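Local coordinates for protein serine--tRNA ligase, cytoplasmic (Candida albicans, PDB 3QO8) that attaches serine to tRNA(Ser) in two steps, first activating serine with ATP to Ser-AMP and then transferring it to the acceptor end of the tRNA, at residues K151-G163 with P439-N451. Residues are numbered along the deposited sequence; the frame is centred on the assembly and turned at random.
Sequences KLSHHEVLLRLDG and PEFIPYIKELPKN
Arg-160, on the short helix 154-160, grips the extended segment that follows strand 441-443, near the end of the modelled chain. The helix starts with a capping box made by Ser-153 and Glu-156. It ends in a Schellman motif, with Asp-162 in the positive-phi position. The contact joins this late segment of the class II synthetase to a helix whose other side packs on helix 408-419, away from the annotated sites.

The tight part is centred on Arg-160 and Tyr-444. Arg-160 O accepts from both Ile-445 N (2.7 Å) and Lys-446 N. In return, Arg-160 NE donates to Lys-446 O at 2.8 Å, nearly straight at 169° and close to the guanidinium plane. A bend at chi3 (63°) turns the Arg-160 guanidinium back along the Tyr-444 ring. Its CD lies over one face of the Tyr-444 ring, 4.3 Å from the centroid, in a CH-pi contact. The guanidinium also lies against the ring, with Tyr-444 CD2 over its centre and the two planes 27° apart. Val-157 CG1 meets the ring edge. Leu-161 CD2 packs on Tyr-444 CD1 and also reaches Ile-442 CG1. Further along, Leu-448 CD1 packs on Glu-156 CG and Leu-152 CD2, while its CD2 touches Arg-160 CG.

The outer side is looser and carries the charged pairs. Glu-447 OE1 lies over the guanidinium face opposite Tyr-444, a long salt bridge with no N-H pointing at it. Lys-446 NZ meets Asp-162 OD1 at 3.2 Å from above the carboxylate plane; Asp-162 OD2 pairs with Arg-181. The exposed, poorly ordered Lys-450 makes a long salt bridge to Glu-156, 3.9 Å from NZ to OE2. A water bridges the pair, donating to Glu-156 OE2 at 2.7 Å and accepting from Lys-450 NZ.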
loop_
_atom_site.group_PDB
_atom_site.type_symbol
_atom_site.label_atom_id
_atom_site.label_comp_id
_atom_site.label_asym_id
_atom_site.label_seq_id
_atom_site.Cartn_x
_atom_site.Cartn_y
_atom_site.Cartn_z
ATOM N N LYS A 151 -16.998 -2.174 29.195
ATOM C CA LYS A 151 -17.787 -0.949 29.184
ATOM C C LYS A 151 -17.678 -0.201 27.852
ATOM O O LYS A 151 -18.620 0.476 27.444
ATOM C CB LYS A 151 -17.326 -0.047 30.332
ATOM C CG LYS A 151 -18.125 1.224 30.515
ATOM C CD LYS A 151 -17.676 1.948 31.766
ATOM C CE LYS A 151 -18.225 3.360 31.807
ATOM N NZ LYS A 151 -19.705 3.389 31.816
ATOM N N LEU A 152 -16.536 -0.325 27.177
ATOM C CA LEU A 152 -16.299 0.457 25.966
ATOM C C LEU A 152 -16.151 -0.436 24.749
ATOM O O LEU A 152 -15.653 -1.539 24.862
ATOM C CB LEU A 152 -15.025 1.286 26.108
ATOM C CG LEU A 152 -15.022 2.242 27.290
ATOM C CD1 LEU A 152 -13.701 2.975 27.349
ATOM C CD2 LEU A 152 -16.191 3.210 27.179
ATOM N N SER A 153 -16.572 0.053 23.588
ATOM C CA SER A 153 -16.332 -0.664 22.330
ATOM C C SER A 153 -14.862 -0.518 21.935
ATOM O O SER A 153 -14.147 0.334 22.461
ATOM C CB SER A 153 -17.173 -0.054 21.216
ATOM O OG SER A 153 -16.695 1.259 20.977
ATOM N N HIS A 154 -14.408 -1.331 20.985
ATOM C CA HIS A 154 -13.023 -1.232 20.555
ATOM C C HIS A 154 -12.674 0.181 20.118
ATOM O O HIS A 154 -11.587 0.666 20.418
ATOM C CB HIS A 154 -12.721 -2.224 19.433
ATOM C CG HIS A 154 -13.708 -2.187 18.308
ATOM N ND1 HIS A 154 -13.591 -1.321 17.241
ATOM C CD2 HIS A 154 -14.821 -2.919 18.076
ATOM C CE1 HIS A 154 -14.588 -1.520 16.398
ATOM N NE2 HIS A 154 -15.352 -2.485 16.883
ATOM N N HIS A 155 -13.578 0.864 19.424
ATOM C CA HIS A 155 -13.200 2.193 18.935
ATOM C C HIS A 155 -13.118 3.232 20.060
ATOM O O HIS A 155 -12.302 4.153 20.008
ATOM C CB HIS A 155 -14.079 2.667 17.774
ATOM C CG HIS A 155 -15.503 2.923 18.146
ATOM N ND1 HIS A 155 -15.952 4.161 18.556
ATOM C CD2 HIS A 155 -16.586 2.111 18.141
ATOM C CE1 HIS A 155 -17.248 4.095 18.803
ATOM N NE2 HIS A 155 -17.659 2.863 18.557
ATOM N N GLU A 156 -13.938 3.057 21.090
ATOM C CA GLU A 156 -13.895 3.920 22.266
ATOM C C GLU A 156 -12.615 3.713 23.070
ATOM O O GLU A 156 -11.971 4.672 23.493
ATOM C CB GLU A 156 -15.135 3.675 23.151
ATOM C CG GLU A 156 -16.403 4.318 22.580
ATOM C CD GLU A 156 -17.689 3.857 23.278
ATOM O OE1 GLU A 156 -17.754 2.693 23.711
ATOM O OE2 GLU A 156 -18.642 4.660 23.380
ATOM N N VAL A 157 -12.256 2.457 23.295
ATOM C CA VAL A 157 -10.981 2.163 23.936
ATOM C C VAL A 157 -9.837 2.819 23.161
ATOM O O VAL A 157 -9.023 3.535 23.734
ATOM C CB VAL A 157 -10.740 0.656 24.022
ATOM C CG1 VAL A 157 -9.342 0.361 24.600
ATOM C CG2 VAL A 157 -11.846 -0.007 24.877
ATOM N N LEU A 158 -9.785 2.588 21.854
ATOM C CA LEU A 158 -8.673 3.100 21.059
ATOM C C LEU A 158 -8.629 4.619 21.108
ATOM O O LEU A 158 -7.561 5.202 21.153
ATOM C CB LEU A 158 -8.757 2.615 19.612
ATOM C CG LEU A 158 -7.510 2.767 18.732
ATOM C CD1 LEU A 158 -6.242 2.201 19.406
ATOM C CD2 LEU A 158 -7.765 2.083 17.396
ATOM N N LEU A 159 -9.792 5.262 21.113
ATOM C CA LEU A 159 -9.824 6.712 21.244
ATOM C C LEU A 159 -9.307 7.162 22.618
ATOM O O LEU A 159 -8.523 8.093 22.719
ATOM C CB LEU A 159 -11.245 7.241 21.019
ATOM C CG LEU A 159 -11.342 8.735 20.735
ATOM C CD1 LEU A 159 -10.628 9.043 19.431
ATOM C CD2 LEU A 159 -12.792 9.176 20.668
ATOM N N ARG A 160 -9.745 6.506 23.689
ATOM C CA ARG A 160 -9.319 6.927 25.023
ATOM C C ARG A 160 -7.809 6.743 25.196
ATOM O O ARG A 160 -7.176 7.465 25.968
ATOM C CB ARG A 160 -10.095 6.171 26.119
ATOM C CG ARG A 160 -11.559 6.585 26.239
ATOM C CD ARG A 160 -12.066 6.363 27.663
ATOM N NE ARG A 160 -11.344 7.193 28.624
ATOM C CZ ARG A 160 -11.459 7.088 29.947
ATOM N NH1 ARG A 160 -12.272 6.187 30.478
ATOM N NH2 ARG A 160 -10.761 7.890 30.743
ATOM N N LEU A 161 -7.236 5.790 24.461
ATOM C CA LEU A 161 -5.797 5.544 24.503
ATOM C C LEU A 161 -5.018 6.521 23.620
ATOM O O LEU A 161 -3.788 6.522 23.615
ATOM C CB LEU A 161 -5.483 4.106 24.067
ATOM C CG LEU A 161 -5.952 2.992 25.012
ATOM C CD1 LEU A 161 -5.764 1.611 24.384
ATOM C CD2 LEU A 161 -5.215 3.089 26.345
ATOM N N ASP A 162 -5.742 7.351 22.876
ATOM C CA ASP A 162 -5.131 8.195 21.856
ATOM C C ASP A 162 -4.308 7.314 20.904
ATOM O O ASP A 162 -3.161 7.626 20.597
ATOM C CB ASP A 162 -4.232 9.256 22.495
ATOM C CG ASP A 162 -3.823 10.345 21.515
ATOM O OD1 ASP A 162 -4.578 10.604 20.545
ATOM O OD2 ASP A 162 -2.743 10.946 21.724
ATOM N N GLY A 163 -4.899 6.213 20.451
ATOM C CA GLY A 163 -4.178 5.248 19.636
ATOM C C GLY A 163 -4.530 5.275 18.162
ATOM O O GLY A 163 -3.993 4.505 17.367
ATOM N N PRO A 439 5.738 -2.370 28.047
ATOM C CA PRO A 439 4.723 -1.998 29.038
ATOM C C PRO A 439 3.784 -3.168 29.339
ATOM O O PRO A 439 3.493 -3.963 28.454
ATOM C CB PRO A 439 3.954 -0.869 28.344
ATOM C CG PRO A 439 4.153 -1.117 26.873
ATOM C CD PRO A 439 5.562 -1.661 26.767
ATOM N N GLU A 440 3.313 -3.270 30.578
ATOM C CA GLU A 440 2.333 -4.287 30.919
ATOM C C GLU A 440 0.926 -3.696 30.838
ATOM O O GLU A 440 -0.070 -4.423 30.818
ATOM C CB GLU A 440 2.591 -4.826 32.332
ATOM C CG GLU A 440 3.965 -5.451 32.527
ATOM C CD GLU A 440 4.254 -5.746 33.987
ATOM O OE1 GLU A 440 3.591 -5.135 34.846
ATOM O OE2 GLU A 440 5.134 -6.587 34.275
ATOM N N PHE A 441 0.862 -2.369 30.801
ATOM C CA PHE A 441 -0.400 -1.645 30.909
ATOM C C PHE A 441 -0.175 -0.261 30.348
ATOM O O PHE A 441 0.885 0.315 30.542
ATOM C CB PHE A 441 -0.820 -1.538 32.383
ATOM C CG PHE A 441 -1.931 -0.541 32.646
ATOM C CD1 PHE A 441 -3.266 -0.907 32.514
ATOM C CD2 PHE A 441 -1.637 0.754 33.046
ATOM C CE1 PHE A 441 -4.290 0.009 32.769
ATOM C CE2 PHE A 441 -2.654 1.677 33.305
ATOM C CZ PHE A 441 -3.985 1.298 33.171
ATOM N N ILE A 442 -1.160 0.268 29.635
ATOM C CA ILE A 442 -1.086 1.647 29.175
ATOM C C ILE A 442 -2.359 2.397 29.565
ATOM O O ILE A 442 -3.468 1.882 29.396
ATOM C CB ILE A 442 -0.804 1.739 27.659
ATOM C CG1 ILE A 442 -1.907 1.081 26.838
ATOM C CG2 ILE A 442 0.562 1.099 27.331
ATOM C CD1 ILE A 442 -1.711 1.242 25.301
ATOM N N PRO A 443 -2.199 3.608 30.119
ATOM C CA PRO A 443 -3.339 4.344 30.677
ATOM C C PRO A 443 -4.194 5.033 29.629
ATOM O O PRO A 443 -3.694 5.414 28.574
ATOM C CB PRO A 443 -2.667 5.393 31.568
ATOM C CG PRO A 443 -1.343 5.631 30.911
ATOM C CD PRO A 443 -0.919 4.285 30.390
ATOM N N TYR A 444 -5.484 5.181 29.929
ATOM C CA TYR A 444 -6.348 6.042 29.141
ATOM C C TYR A 444 -5.797 7.449 29.260
ATOM O O TYR A 444 -5.362 7.863 30.333
ATOM C CB TYR A 444 -7.780 5.994 29.665
ATOM C CG TYR A 444 -8.513 4.709 29.331
ATOM C CD1 TYR A 444 -8.248 4.021 28.150
ATOM C CD2 TYR A 444 -9.454 4.179 30.203
ATOM C CE1 TYR A 444 -8.914 2.851 27.846
ATOM C CE2 TYR A 444 -10.124 3.003 29.908
ATOM C CZ TYR A 444 -9.847 2.349 28.722
ATOM O OH TYR A 444 -10.507 1.184 28.422
ATOM N N ILE A 445 -5.816 8.177 28.154
ATOM C CA ILE A 445 -5.197 9.492 28.076
ATOM C C ILE A 445 -6.267 10.550 27.864
ATOM O O ILE A 445 -6.092 11.704 28.240
ATOM C CB ILE A 445 -4.207 9.560 26.881
ATOM C CG1 ILE A 445 -2.960 8.728 27.160
ATOM C CG2 ILE A 445 -3.816 10.991 26.577
ATOM C CD1 ILE A 445 -1.946 8.796 26.049
ATOM N N LYS A 446 -7.368 10.145 27.245
ATOM C CA LYS A 446 -8.441 11.064 26.882
ATOM C C LYS A 446 -9.756 10.523 27.419
ATOM O O LYS A 446 -9.883 9.322 27.636
ATOM C CB LYS A 446 -8.536 11.187 25.355
ATOM C CG LYS A 446 -7.208 11.535 24.678
ATOM C CD LYS A 446 -7.375 11.948 23.218
ATOM C CE LYS A 446 -7.840 10.784 22.362
ATOM N NZ LYS A 446 -7.754 11.053 20.895
ATOM N N GLU A 447 -10.727 11.407 27.632
ATOM C CA GLU A 447 -12.076 10.988 27.998
ATOM C C GLU A 447 -12.931 10.949 26.742
ATOM O O GLU A 447 -12.645 11.658 25.781
ATOM C CB GLU A 447 -12.694 11.981 28.990
ATOM C CG GLU A 447 -11.926 12.150 30.290
ATOM C CD GLU A 447 -12.494 11.311 31.423
ATOM O OE1 GLU A 447 -13.539 10.650 31.220
ATOM O OE2 GLU A 447 -11.893 11.315 32.519
ATOM N N LEU A 448 -13.981 10.133 26.736
ATOM C CA LEU A 448 -14.932 10.175 25.632
ATOM C C LEU A 448 -15.845 11.378 25.837
ATOM O O LEU A 448 -16.190 11.708 26.972
ATOM C CB LEU A 448 -15.776 8.902 25.564
ATOM C CG LEU A 448 -15.098 7.562 25.291
ATOM C CD1 LEU A 448 -16.141 6.463 25.267
ATOM C CD2 LEU A 448 -14.333 7.612 23.986
ATOM N N PRO A 449 -16.243 12.039 24.743
ATOM C CA PRO A 449 -17.155 13.177 24.881
ATOM C C PRO A 449 -18.454 12.782 25.589
ATOM O O PRO A 449 -18.952 13.546 26.414
ATOM C CB PRO A 449 -17.431 13.593 23.430
ATOM C CG PRO A 449 -17.051 12.409 22.602
ATOM C CD PRO A 449 -15.921 11.751 23.336
ATOM N N LYS A 450 -18.971 11.591 25.296
ATOM C CA LYS A 450 -20.276 11.181 25.811
ATOM C C LYS A 450 -20.280 10.742 27.283
ATOM O O LYS A 450 -21.124 11.191 28.058
ATOM C CB LYS A 450 -20.890 10.088 24.927
ATOM C CG LYS A 450 -20.362 8.688 25.185
ATOM C CD LYS A 450 -21.430 7.646 24.881
ATOM C CE LYS A 450 -21.004 6.258 25.333
ATOM N NZ LYS A 450 -22.094 5.264 25.115
ATOM N N ASN A 451 -19.342 9.873 27.652
ATOM C CA ASN A 451 -19.294 9.257 28.987
ATOM C C ASN A 451 -20.629 9.246 29.743
ATOM O O ASN A 451 -20.793 8.540 30.743
ATOM C CB ASN A 451 -18.185 9.882 29.847
ATOM C CG ASN A 451 -18.457 11.335 30.196
ATOM O OD1 ASN A 451 -19.610 11.763 30.293
ATOM N ND2 ASN A 451 -17.390 12.101 30.390
HETATM O O HOH W 1 -21.139 3.658 22.876
#